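Local coordinates for NADH:ubiquinone oxidoreductase, Na translocating, F subunit (Porphyromonas gingivalis, PDB 2R6H), which binds flavin-adenine dinucleotide in a beta domain of the ferredoxin-reductase-like type, joined to a domain of the NAD-binding family with a parallel sheet, at residues S43-I49 with T85-M91; T36-K40 with M143-Y147; T184-Y190 with P214-F218; A157-Y161 with Y246-H250. All coordinates share one frame; numbering follows the deposited sequence.

Contact 1: S43-I49 with T85-M91; sequences SYAQIKI and TVRAYSM. With FAD (flavin-adenine dinucleotide), chain H.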
# COMPACT_ATOMS: atom_id res chain seq x y z
N SER A 43 6.01 -2.18 10.35
CA SER A 43 6.58 -3.52 10.29
C SER A 43 5.73 -4.39 9.37
O SER A 43 4.59 -4.03 9.04
CB SER A 43 6.66 -4.16 11.67
OG SER A 43 7.92 -3.92 12.29
N TYR A 44 6.27 -5.53 8.96
CA TYR A 44 5.53 -6.40 8.06
C TYR A 44 5.43 -7.80 8.60
O TYR A 44 6.16 -8.18 9.51
CB TYR A 44 6.17 -6.44 6.67
CG TYR A 44 7.57 -7.01 6.64
CD1 TYR A 44 7.80 -8.35 6.35
CD2 TYR A 44 8.67 -6.21 6.89
CE1 TYR A 44 9.09 -8.88 6.31
CE2 TYR A 44 9.96 -6.72 6.85
CZ TYR A 44 10.16 -8.06 6.56
OH TYR A 44 11.45 -8.55 6.53
N ALA A 45 4.51 -8.57 8.02
CA ALA A 45 4.33 -9.96 8.39
C ALA A 45 4.61 -10.86 7.19
O ALA A 45 4.92 -10.38 6.10
CB ALA A 45 2.92 -10.18 8.90
N GLN A 46 4.51 -12.17 7.38
CA GLN A 46 4.78 -13.08 6.29
C GLN A 46 3.73 -14.15 6.17
O GLN A 46 3.38 -14.80 7.16
CB GLN A 46 6.12 -13.74 6.49
CG GLN A 46 7.19 -12.77 6.75
CD GLN A 46 8.52 -13.37 6.46
OE1 GLN A 46 8.86 -14.43 7.00
NE2 GLN A 46 9.30 -12.72 5.60
N ILE A 47 3.24 -14.36 4.95
CA ILE A 47 2.26 -15.40 4.68
C ILE A 47 2.94 -16.64 4.14
O ILE A 47 3.86 -16.54 3.33
CB ILE A 47 1.22 -14.96 3.63
CG1 ILE A 47 0.73 -13.55 3.90
CG2 ILE A 47 0.05 -15.94 3.62
CD1 ILE A 47 0.11 -13.38 5.25
N LYS A 48 2.49 -17.80 4.60
CA LYS A 48 2.88 -19.04 3.96
C LYS A 48 1.97 -19.25 2.77
O LYS A 48 0.76 -19.29 2.91
CB LYS A 48 2.81 -20.24 4.92
CG LYS A 48 4.13 -20.52 5.64
CD LYS A 48 4.20 -21.93 6.24
CE LYS A 48 5.44 -22.09 7.13
NZ LYS A 48 5.54 -23.45 7.75
N ILE A 49 2.58 -19.32 1.60
CA ILE A 49 1.87 -19.68 0.39
C ILE A 49 2.21 -21.15 0.07
O ILE A 49 3.39 -21.50 -0.10
CB ILE A 49 2.32 -18.80 -0.78
CG1 ILE A 49 1.58 -17.47 -0.75
CG2 ILE A 49 2.00 -19.47 -2.06
CD1 ILE A 49 2.16 -16.49 0.19
N THR A 85 6.26 -21.53 -0.14
CA THR A 85 7.06 -20.32 -0.02
C THR A 85 6.47 -19.31 0.96
O THR A 85 5.40 -19.52 1.52
CB THR A 85 7.28 -19.62 -1.38
OG1 THR A 85 8.31 -18.63 -1.26
CG2 THR A 85 5.98 -18.98 -1.87
N VAL A 86 7.18 -18.22 1.17
CA VAL A 86 6.80 -17.25 2.18
C VAL A 86 6.88 -15.85 1.56
O VAL A 86 7.74 -15.58 0.71
CB VAL A 86 7.74 -17.39 3.42
CG1 VAL A 86 7.37 -16.40 4.52
CG2 VAL A 86 7.67 -18.80 3.97
N ARG A 87 5.99 -14.94 1.95
CA ARG A 87 6.00 -13.63 1.33
C ARG A 87 5.67 -12.51 2.29
O ARG A 87 4.91 -12.69 3.25
CB ARG A 87 5.05 -13.58 0.13
CG ARG A 87 5.38 -12.47 -0.83
CD ARG A 87 6.75 -12.68 -1.47
NE ARG A 87 6.67 -13.44 -2.71
CZ ARG A 87 7.11 -14.69 -2.87
NH1 ARG A 87 6.98 -15.30 -4.04
NH2 ARG A 87 7.67 -15.34 -1.86
N ALA A 88 6.24 -11.33 2.02
CA ALA A 88 6.13 -10.19 2.93
C ALA A 88 4.93 -9.27 2.64
O ALA A 88 4.73 -8.84 1.50
CB ALA A 88 7.43 -9.39 2.91
N TYR A 89 4.15 -8.97 3.67
CA TYR A 89 3.11 -7.95 3.56
C TYR A 89 3.08 -7.04 4.79
O TYR A 89 3.16 -7.51 5.92
CB TYR A 89 1.74 -8.58 3.23
CG TYR A 89 1.77 -9.28 1.89
CD1 TYR A 89 1.66 -8.55 0.72
CD2 TYR A 89 1.97 -10.64 1.80
CE1 TYR A 89 1.73 -9.17 -0.52
CE2 TYR A 89 2.04 -11.27 0.58
CZ TYR A 89 1.92 -10.54 -0.59
OH TYR A 89 2.00 -11.17 -1.81
N SER A 90 3.01 -5.73 4.53
CA SER A 90 3.07 -4.71 5.57
C SER A 90 1.74 -4.58 6.30
O SER A 90 0.70 -4.64 5.66
CB SER A 90 3.41 -3.36 4.95
OG SER A 90 4.77 -3.28 4.58
N MSE A 91 1.76 -4.40 7.62
CA MSE A 91 0.53 -4.13 8.38
C MSE A 91 -0.01 -2.74 8.10
O MSE A 91 0.73 -1.76 8.13
CB MSE A 91 0.74 -4.24 9.89
CG MSE A 91 0.47 -5.60 10.47
SE MSE A 91 2.00 -6.78 10.25
CE MSE A 91 3.27 -5.86 11.41
PA FAD H . 6.13 -13.08 -7.67
O1A FAD H . 7.22 -12.77 -6.65
O2A FAD H . 6.00 -14.56 -8.03
O5B FAD H . 6.36 -12.21 -9.03
C5B FAD H . 6.27 -10.79 -9.00
C4B FAD H . 6.05 -10.25 -10.40
O4B FAD H . 7.13 -10.63 -11.24
C3B FAD H . 4.78 -10.79 -11.04
O3B FAD H . 4.05 -9.71 -11.56
C2B FAD H . 5.23 -11.69 -12.16
O2B FAD H . 4.38 -11.54 -13.28
C1B FAD H . 6.63 -11.16 -12.46
N9A FAD H . 7.56 -12.17 -13.05
C8A FAD H . 7.82 -13.45 -12.62
N7A FAD H . 8.73 -14.01 -13.45
C5A FAD H . 9.06 -13.11 -14.42
C6A FAD H . 9.93 -13.15 -15.52
N6A FAD H . 10.58 -14.27 -15.83
N1A FAD H . 10.06 -12.04 -16.34
C2A FAD H . 9.32 -10.89 -16.09
N3A FAD H . 8.46 -10.85 -15.00
C4A FAD H . 8.33 -11.94 -14.18
N1 FAD H . 3.27 -6.06 -1.41
C2 FAD H . 1.98 -5.68 -1.18
O2 FAD H . 1.17 -5.82 -2.09
N3 FAD H . 1.62 -5.14 0.04
C4 FAD H . 2.56 -4.98 1.06
O4 FAD H . 2.29 -4.51 2.18
C4X FAD H . 3.86 -5.38 0.82
N5 FAD H . 4.79 -5.23 1.82
C5X FAD H . 6.09 -5.62 1.58
C6 FAD H . 7.03 -5.46 2.59
C7 FAD H . 8.35 -5.84 2.39
C7M FAD H . 9.34 -5.65 3.52
C8 FAD H . 8.73 -6.38 1.16
C8M FAD H . 10.14 -6.80 0.91
C9 FAD H . 7.78 -6.54 0.15
C9A FAD H . 6.46 -6.16 0.35
N10 FAD H . 5.52 -6.31 -0.66
C10 FAD H . 4.22 -5.92 -0.42
C1' FAD H . 5.79 -7.07 -1.92
C2' FAD H . 5.34 -8.51 -1.72
O2' FAD H . 6.10 -9.08 -0.68
C3' FAD H . 5.51 -9.35 -2.98
O3' FAD H . 6.75 -9.09 -3.60
C4' FAD H . 4.36 -9.10 -3.93
O4' FAD H . 3.22 -9.64 -3.32
C5' FAD H . 4.56 -9.79 -5.26
O5' FAD H . 5.03 -11.10 -5.00
P FAD H . 4.28 -12.36 -5.65
O1P FAD H . 4.71 -13.64 -4.97
O2P FAD H . 2.79 -12.15 -5.61
O3P FAD H . 4.77 -12.37 -7.17

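Contact 2: T36-K40 with M143-Y147; sequences TMNFK and MSGPY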
# COMPACT_ATOMS: atom_id res chain seq x y z
N THR A 36 -2.46 -12.18 20.05
CA THR A 36 -2.17 -10.81 19.65
C THR A 36 -0.75 -10.65 19.09
O THR A 36 0.20 -11.28 19.58
CB THR A 36 -2.43 -9.81 20.82
OG1 THR A 36 -3.73 -9.23 20.68
CG2 THR A 36 -1.40 -8.68 20.84
N MSE A 37 -0.61 -9.83 18.05
CA MSE A 37 0.71 -9.50 17.52
C MSE A 37 1.13 -8.08 17.92
O MSE A 37 0.52 -7.08 17.52
CB MSE A 37 0.73 -9.65 16.00
CG MSE A 37 2.13 -9.59 15.40
SE MSE A 37 2.10 -9.21 13.48
CE MSE A 37 1.32 -10.88 12.84
N ASN A 38 2.17 -8.01 18.75
CA ASN A 38 2.80 -6.76 19.12
C ASN A 38 3.69 -6.33 17.98
O ASN A 38 4.62 -7.04 17.63
CB ASN A 38 3.69 -6.96 20.35
CG ASN A 38 3.00 -7.74 21.45
OD1 ASN A 38 1.78 -7.67 21.59
ND2 ASN A 38 3.78 -8.48 22.24
N PHE A 39 3.42 -5.17 17.40
CA PHE A 39 4.30 -4.68 16.34
C PHE A 39 4.45 -3.18 16.36
O PHE A 39 3.60 -2.49 16.90
CB PHE A 39 3.82 -5.17 14.97
CG PHE A 39 2.50 -4.59 14.53
CD1 PHE A 39 2.45 -3.55 13.61
CD2 PHE A 39 1.31 -5.08 15.03
CE1 PHE A 39 1.24 -3.03 13.21
CE2 PHE A 39 0.09 -4.55 14.62
CZ PHE A 39 0.05 -3.53 13.71
N LYS A 40 5.53 -2.67 15.79
CA LYS A 40 5.67 -1.23 15.61
C LYS A 40 5.18 -0.85 14.20
O LYS A 40 5.33 -1.64 13.26
CB LYS A 40 7.12 -0.80 15.86
CG LYS A 40 7.59 -1.00 17.31
CD LYS A 40 9.00 -0.44 17.58
CE LYS A 40 9.01 1.08 17.89
NZ LYS A 40 8.90 1.43 19.36
N MSE A 143 0.63 -17.27 9.27
CA MSE A 143 1.20 -15.94 9.25
C MSE A 143 2.17 -15.72 10.38
O MSE A 143 1.90 -16.07 11.52
CB MSE A 143 0.09 -14.90 9.31
CG MSE A 143 0.57 -13.53 8.93
SE MSE A 143 -0.85 -12.20 8.93
CE MSE A 143 -1.15 -12.09 10.86
N SER A 144 3.31 -15.13 10.08
CA SER A 144 4.30 -14.82 11.11
C SER A 144 4.64 -13.34 11.12
O SER A 144 4.49 -12.65 10.11
CB SER A 144 5.57 -15.66 10.93
OG SER A 144 6.05 -15.62 9.59
N GLY A 145 5.11 -12.86 12.26
CA GLY A 145 5.53 -11.48 12.39
C GLY A 145 5.76 -11.12 13.84
O GLY A 145 5.58 -11.98 14.71
N PRO A 146 6.15 -9.85 14.11
CA PRO A 146 6.36 -8.81 13.10
C PRO A 146 7.79 -8.84 12.59
O PRO A 146 8.65 -9.43 13.25
CB PRO A 146 6.16 -7.52 13.90
CG PRO A 146 5.99 -7.93 15.33
CD PRO A 146 6.43 -9.33 15.46
N TYR A 147 8.06 -8.22 11.46
CA TYR A 147 9.42 -8.05 11.01
C TYR A 147 9.65 -6.60 10.63
O TYR A 147 8.69 -5.84 10.50
CB TYR A 147 9.71 -8.94 9.80
CG TYR A 147 9.40 -10.39 10.01
CD1 TYR A 147 8.14 -10.90 9.73
CD2 TYR A 147 10.37 -11.27 10.48
CE1 TYR A 147 7.84 -12.23 9.92
CE2 TYR A 147 10.09 -12.61 10.68
CZ TYR A 147 8.83 -13.09 10.39
OH TYR A 147 8.52 -14.43 10.57

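Contact 3: T184-Y190 with P214-F218; sequences TGRKVSY and PNFKF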
# COMPACT_ATOMS: atom_id res chain seq x y z
N THR A 184 -0.52 13.04 18.18
CA THR A 184 0.69 13.85 18.08
C THR A 184 0.45 15.30 17.75
O THR A 184 -0.60 15.68 17.22
CB THR A 184 1.65 13.31 17.02
OG1 THR A 184 2.79 14.19 16.94
CG2 THR A 184 0.97 13.24 15.65
N GLY A 185 1.45 16.11 18.05
CA GLY A 185 1.37 17.53 17.78
C GLY A 185 2.34 17.90 16.68
O GLY A 185 2.50 19.07 16.34
N ARG A 186 3.00 16.88 16.14
CA ARG A 186 3.87 17.08 15.00
C ARG A 186 3.05 17.53 13.78
O ARG A 186 1.85 17.24 13.69
CB ARG A 186 4.59 15.78 14.68
CG ARG A 186 5.70 15.48 15.64
CD ARG A 186 6.94 15.16 14.86
NE ARG A 186 7.34 13.77 14.97
CZ ARG A 186 8.18 13.17 14.13
NH1 ARG A 186 8.68 13.83 13.09
NH2 ARG A 186 8.49 11.90 14.32
N LYS A 187 3.70 18.23 12.85
CA LYS A 187 3.07 18.59 11.59
C LYS A 187 3.31 17.49 10.55
O LYS A 187 4.44 17.05 10.34
CB LYS A 187 3.60 19.93 11.09
CG LYS A 187 3.07 20.32 9.73
CD LYS A 187 2.76 21.81 9.68
CE LYS A 187 2.71 22.31 8.25
NZ LYS A 187 3.89 21.83 7.49
N VAL A 188 2.23 17.04 9.93
CA VAL A 188 2.27 15.81 9.15
C VAL A 188 1.42 15.93 7.89
O VAL A 188 0.21 16.13 7.99
CB VAL A 188 1.74 14.59 9.97
CG1 VAL A 188 1.80 13.33 9.13
CG2 VAL A 188 2.52 14.40 11.26
N SER A 189 2.03 15.81 6.73
CA SER A 189 1.25 15.73 5.50
C SER A 189 1.44 14.35 4.85
O SER A 189 2.51 13.74 4.94
CB SER A 189 1.64 16.84 4.52
OG SER A 189 3.00 16.74 4.12
N TYR A 190 0.38 13.86 4.21
CA TYR A 190 0.46 12.62 3.45
C TYR A 190 0.02 12.88 2.02
O TYR A 190 -1.09 13.31 1.79
CB TYR A 190 -0.45 11.58 4.09
CG TYR A 190 -0.45 10.23 3.42
CD1 TYR A 190 0.63 9.79 2.71
CD2 TYR A 190 -1.54 9.39 3.54
CE1 TYR A 190 0.62 8.55 2.10
CE2 TYR A 190 -1.55 8.14 2.96
CZ TYR A 190 -0.47 7.72 2.23
OH TYR A 190 -0.48 6.47 1.63
N PRO A 214 -5.47 20.04 13.10
CA PRO A 214 -4.98 21.07 12.19
C PRO A 214 -3.61 20.72 11.63
O PRO A 214 -3.27 21.19 10.55
CB PRO A 214 -4.88 22.30 13.10
CG PRO A 214 -5.91 22.07 14.14
CD PRO A 214 -5.94 20.60 14.38
N ASN A 215 -2.85 19.91 12.35
CA ASN A 215 -1.46 19.63 11.99
C ASN A 215 -1.28 18.49 10.97
O ASN A 215 -0.16 18.11 10.62
CB ASN A 215 -0.58 19.40 13.23
CG ASN A 215 -1.24 18.52 14.28
OD1 ASN A 215 -2.40 18.73 14.65
ND2 ASN A 215 -0.50 17.52 14.78
N PHE A 216 -2.40 17.97 10.48
CA PHE A 216 -2.33 16.92 9.47
C PHE A 216 -3.07 17.31 8.19
O PHE A 216 -4.20 17.78 8.25
CB PHE A 216 -2.90 15.62 10.03
CG PHE A 216 -3.14 14.58 8.98
CD1 PHE A 216 -2.10 13.81 8.49
CD2 PHE A 216 -4.42 14.37 8.49
CE1 PHE A 216 -2.32 12.86 7.54
CE2 PHE A 216 -4.64 13.41 7.53
CZ PHE A 216 -3.59 12.65 7.06
N LYS A 217 -2.42 17.10 7.05
CA LYS A 217 -3.07 17.32 5.76
C LYS A 217 -2.88 16.12 4.85
O LYS A 217 -1.84 15.46 4.87
CB LYS A 217 -2.52 18.58 5.08
CG LYS A 217 -2.75 19.84 5.86
CD LYS A 217 -4.11 20.43 5.57
CE LYS A 217 -4.25 21.80 6.25
NZ LYS A 217 -5.02 22.82 5.45
N PHE A 218 -3.91 15.84 4.07
CA PHE A 218 -3.88 14.71 3.16
C PHE A 218 -4.23 15.21 1.77
O PHE A 218 -5.24 15.86 1.58
CB PHE A 218 -4.91 13.69 3.61
CG PHE A 218 -5.06 12.52 2.68
CD1 PHE A 218 -6.30 12.20 2.15
CD2 PHE A 218 -3.97 11.73 2.35
CE1 PHE A 218 -6.46 11.12 1.31
CE2 PHE A 218 -4.12 10.65 1.50
CZ PHE A 218 -5.37 10.34 0.97

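Contact 4: A157-Y161 with Y246-H250; sequences AEMLY and YLKDH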
# COMPACT_ATOMS: atom_id res chain seq x y z
N ALA A 157 10.36 16.84 14.28
CA ALA A 157 10.48 17.28 12.89
C ALA A 157 9.17 17.25 12.10
O ALA A 157 8.25 16.51 12.44
CB ALA A 157 11.52 16.44 12.18
N GLU A 158 9.07 18.05 11.04
CA GLU A 158 7.93 17.92 10.15
C GLU A 158 8.00 16.58 9.43
O GLU A 158 9.08 16.13 9.07
CB GLU A 158 7.88 19.04 9.12
CG GLU A 158 6.70 18.93 8.16
CD GLU A 158 6.64 20.04 7.12
OE1 GLU A 158 7.38 21.05 7.25
OE2 GLU A 158 5.83 19.90 6.17
N MSE A 159 6.85 15.94 9.24
CA MSE A 159 6.81 14.73 8.45
C MSE A 159 6.06 14.97 7.14
O MSE A 159 5.03 15.64 7.11
CB MSE A 159 6.12 13.62 9.23
CG MSE A 159 6.41 13.61 10.72
SE MSE A 159 5.93 11.91 11.61
CE MSE A 159 5.08 12.64 13.23
N LEU A 160 6.61 14.41 6.07
CA LEU A 160 5.94 14.38 4.78
C LEU A 160 5.87 12.95 4.27
O LEU A 160 6.90 12.35 3.96
CB LEU A 160 6.68 15.25 3.77
CG LEU A 160 5.90 15.77 2.56
CD1 LEU A 160 6.59 16.99 1.97
CD2 LEU A 160 5.73 14.67 1.52
N TYR A 161 4.66 12.40 4.19
CA TYR A 161 4.44 11.04 3.70
C TYR A 161 4.14 11.02 2.21
O TYR A 161 3.33 11.81 1.73
CB TYR A 161 3.30 10.37 4.47
CG TYR A 161 3.71 9.87 5.83
CD1 TYR A 161 3.71 10.70 6.93
CD2 TYR A 161 4.10 8.55 6.00
CE1 TYR A 161 4.10 10.24 8.17
CE2 TYR A 161 4.49 8.07 7.24
CZ TYR A 161 4.48 8.92 8.32
OH TYR A 161 4.87 8.43 9.54
N TYR A 246 3.99 22.47 -2.55
CA TYR A 246 4.38 22.58 -1.15
C TYR A 246 5.86 22.92 -1.01
O TYR A 246 6.22 23.93 -0.41
CB TYR A 246 4.07 21.27 -0.41
CG TYR A 246 4.22 21.37 1.09
CD1 TYR A 246 3.55 22.34 1.82
CD2 TYR A 246 5.04 20.49 1.78
CE1 TYR A 246 3.69 22.43 3.19
CE2 TYR A 246 5.19 20.57 3.15
CZ TYR A 246 4.51 21.55 3.85
OH TYR A 246 4.65 21.64 5.22
N LEU A 247 6.71 22.06 -1.57
CA LEU A 247 8.14 22.13 -1.30
C LEU A 247 8.76 23.39 -1.89
O LEU A 247 9.40 24.17 -1.19
CB LEU A 247 8.85 20.89 -1.86
CG LEU A 247 8.67 19.60 -1.06
CD1 LEU A 247 9.81 18.63 -1.36
CD2 LEU A 247 8.58 19.89 0.43
N LYS A 248 8.56 23.59 -3.19
CA LYS A 248 9.12 24.74 -3.89
C LYS A 248 9.11 25.98 -3.01
O LYS A 248 10.12 26.66 -2.84
CB LYS A 248 8.37 25.00 -5.19
CG LYS A 248 9.02 26.04 -6.09
CD LYS A 248 8.25 26.21 -7.39
CE LYS A 248 8.52 27.56 -8.02
NZ LYS A 248 9.21 27.43 -9.34
N ASP A 249 7.94 26.28 -2.44
CA ASP A 249 7.77 27.49 -1.63
C ASP A 249 8.09 27.31 -0.15
O ASP A 249 7.85 28.21 0.65
CB ASP A 249 6.34 28.03 -1.80
CG ASP A 249 6.05 28.51 -3.22
OD1 ASP A 249 7.01 28.82 -3.96
OD2 ASP A 249 4.86 28.58 -3.59
N HIS A 250 8.62 26.16 0.24
CA HIS A 250 8.85 25.86 1.65
C HIS A 250 10.17 26.46 2.10
O HIS A 250 11.15 26.46 1.36
CB HIS A 250 8.85 24.36 1.89
CG HIS A 250 8.81 23.96 3.33
ND1 HIS A 250 9.95 23.71 4.07
CD2 HIS A 250 7.77 23.76 4.17
CE1 HIS A 250 9.61 23.37 5.30
NE2 HIS A 250 8.29 23.39 5.39

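Contact 1: S43-I49 with T85-M91
Strands 44-49 and 85-90 pair antiparallel in the FAD-binding domain, running from Y44 opposite S90 to I49 opposite T85, and strand 85-90 carries the R-x-Y-S sequence of ferredoxin-reductase-like flavoproteins. Reciprocal backbone bonds join A45 with Y89, I47 with R87 and I49 with T85, the first including A45 N to Y89 O at 2.7 Å. On the face of I47 and Y89 the two side chains cross at about a right angle, with I47 CG1 3.8 Å from Y89 CD2. On the other face, Y44 CD1 packs 3.6 Å from A88 CB, while the FAD methyl C7M lies over one face of the Y44 ring, off centre toward its rim. R87 starts with CG trans to the backbone N (chi1 -159°) and then bends at chi2 and chi3, which carries the guanidinium off the sheet to the diphosphate, with NH2 reaching back to donate to V86 O. NE and NH1 each donate to FAD O1P at 3.0 Å, with the phosphate oxygen at the guanidinium edge. Next along the strand, A88 O accepts from FAD O2' at 2.6 Å, Y89 OH meets both FAD O4' and S128, and S90 N donates to FAD O4 at 2.7 Å. Two bent hydrogen bonds to one phosphate oxygen, a backbone carbonyl at the ribityl O2' and a backbone N-H at flavin O4 imply that strand 85-90 grips the cofactor from phosphate to flavin, while Y44 adds packing on the methyl.

Contact 2: T36-K40 with M143-Y147
The selenomethionine side chain of M37 is the main bump of this contact, and the hollow that receives it is the side-chain-free side of G145, bounded by M143 and P146. With chi1 at -168° the M37 chain leaves its backbone N behind, runs on extended, and turns only at chi3, so it projects from the 36-40 loop and bends near its end. Its SE lies over the peptide that joins G145 to P146, 4.1 Å from G145 C and equally far from P146 N. Glycine has no side chain on the side turned to the loop, and the selenium packs against that side, close to where a CB would point. Beyond it, M37 CE meets the methyl of a second selenomethionine, M143 CE, at 3.4 Å; the two side chains cross at about a right angle. P146, which follows a cis peptide bond, forms the complementary bump: its CB is 3.5 Å from F39 CB, and its CG is 4.2 Å from M37 CG. The CB-CG edge of the pyrrolidine ring thus faces F39 CB and, more loosely, M37 CG. F39 itself places CG between its backbone N and carbonyl carbon (chi1 67°), which carries the phenyl ring off from the proline, and the F39 side chain touches M91. W10 also touches M37, while A45 and I47 adjoin M143. On the opposite side of the strand, S144 OG and Y147 OH share a hydrogen bond of 2.9 Å. Between the two segments the cohesion is apolar and depends on fit; polar attachment of the loop comes from elsewhere, as in the backbone bond between M37 and G98.

Contact 3: T184-Y190 with P214-F218
V188 CG1 lies at the edge of the F216 ring and in its plane, 4.0 Å from CD1, while F218 N stands over one face of that ring, offset toward the rim. Y190 CB reaches F216 CE1 at 4.1 Å. The Y190 and F218 side chains lie side by side and point the same way; their ring planes are turned 36° apart with centroids 5.4 Å distant, and Y190 CD2 touches F218 CE2. The remaining flat group is the amide of N215. Its chi1 of 44° folds the side chain back over its own main chain and brings ND2 within reach of two carbonyls of the 184-186 turn. Both acceptors lie in the amide plane: R186 O at 2.6 Å from N215 ND2 in a nearly straight bond, and T184 O at 3.1 Å. T184 OG1 in turn accepts from R186 N, an ST turn. The parallel pairing then proceeds through V188 N to N215 O at 2.7 Å, K217 N to V188 O at 3.0 Å, and Y190 N to K217 O. Helix 203-212 covers the aromatic face, where F206 meets both Y190 and F218. Strand 188-194, this helix and strand 216-222 form a beta-alpha-beta unit, the building element of the nucleotide-binding-type parallel sheet.

Contact 4: A157-Y161 with Y246-H250
With chi1 at 180° and an extended chain beyond CG, E158 stretches its carboxylate straight out from strand 158-164, and Y246 answers from the end of its helix, where a chi1 of -170° directs the ring away from its backbone N. The side chains approach from opposite directions, and OE2 of E158 comes to the edge of the tyrosine ring, in the ring plane, with the carboxylate plane steeply turned to it. Y246 OH donates to E158 OE2; the modelled separation of 2.3 Å is too short to be trusted in detail. The other oxygen, E158 OE1, accepts a weak bond from H250 NE2 at 3.1 Å, and carboxylate and imidazole planes are 56° apart. A type I turn from L247 to H250, closed by H250 N to L247 O at 2.6 Å, brings the histidine back alongside the tyrosine. K187 NZ adds a salt bridge to E158 OE2 and a hydrogen bond with Y246 OH, which would be expected to keep the glutamate negatively charged. Next to this polar group, two residues along the strand, L160 CD1 rests 3.8 Å from Y246 CD2 and also 3.8 Å from L247 CD2, sliding past the tyrosine in the opposite direction. Strand 158-164 lies between strands 188-194 and 256-261 of the parallel sheet; the end of helix 238-247 packs on its L160 side, where W191 and Y258 also touch the helix residues, while helix 168-181 packs against M159 and Y161.

In the fold
The four contacts form two pairs, one in each domain. Contacts 1 and 2 have centres 10 Å apart and meet where strands 44-49 and 140-147 adjoin in the antiparallel sheet, with Y44 O 2.7 Å from Y147 N. Contacts 3 and 4 have centres 11 Å apart and share the parallel sheet through strands 188-194 and 158-164, S189 O lying 2.6 Å from Y161 N. Between the pairs, centres are 27 to 32 Å apart, although strand 140-147 leads in sequence to strand 158-164. Only contact 1 touches FAD; the side chains of M143 in contact 2 and Y190 in contact 3 each lie about 11 Å from it.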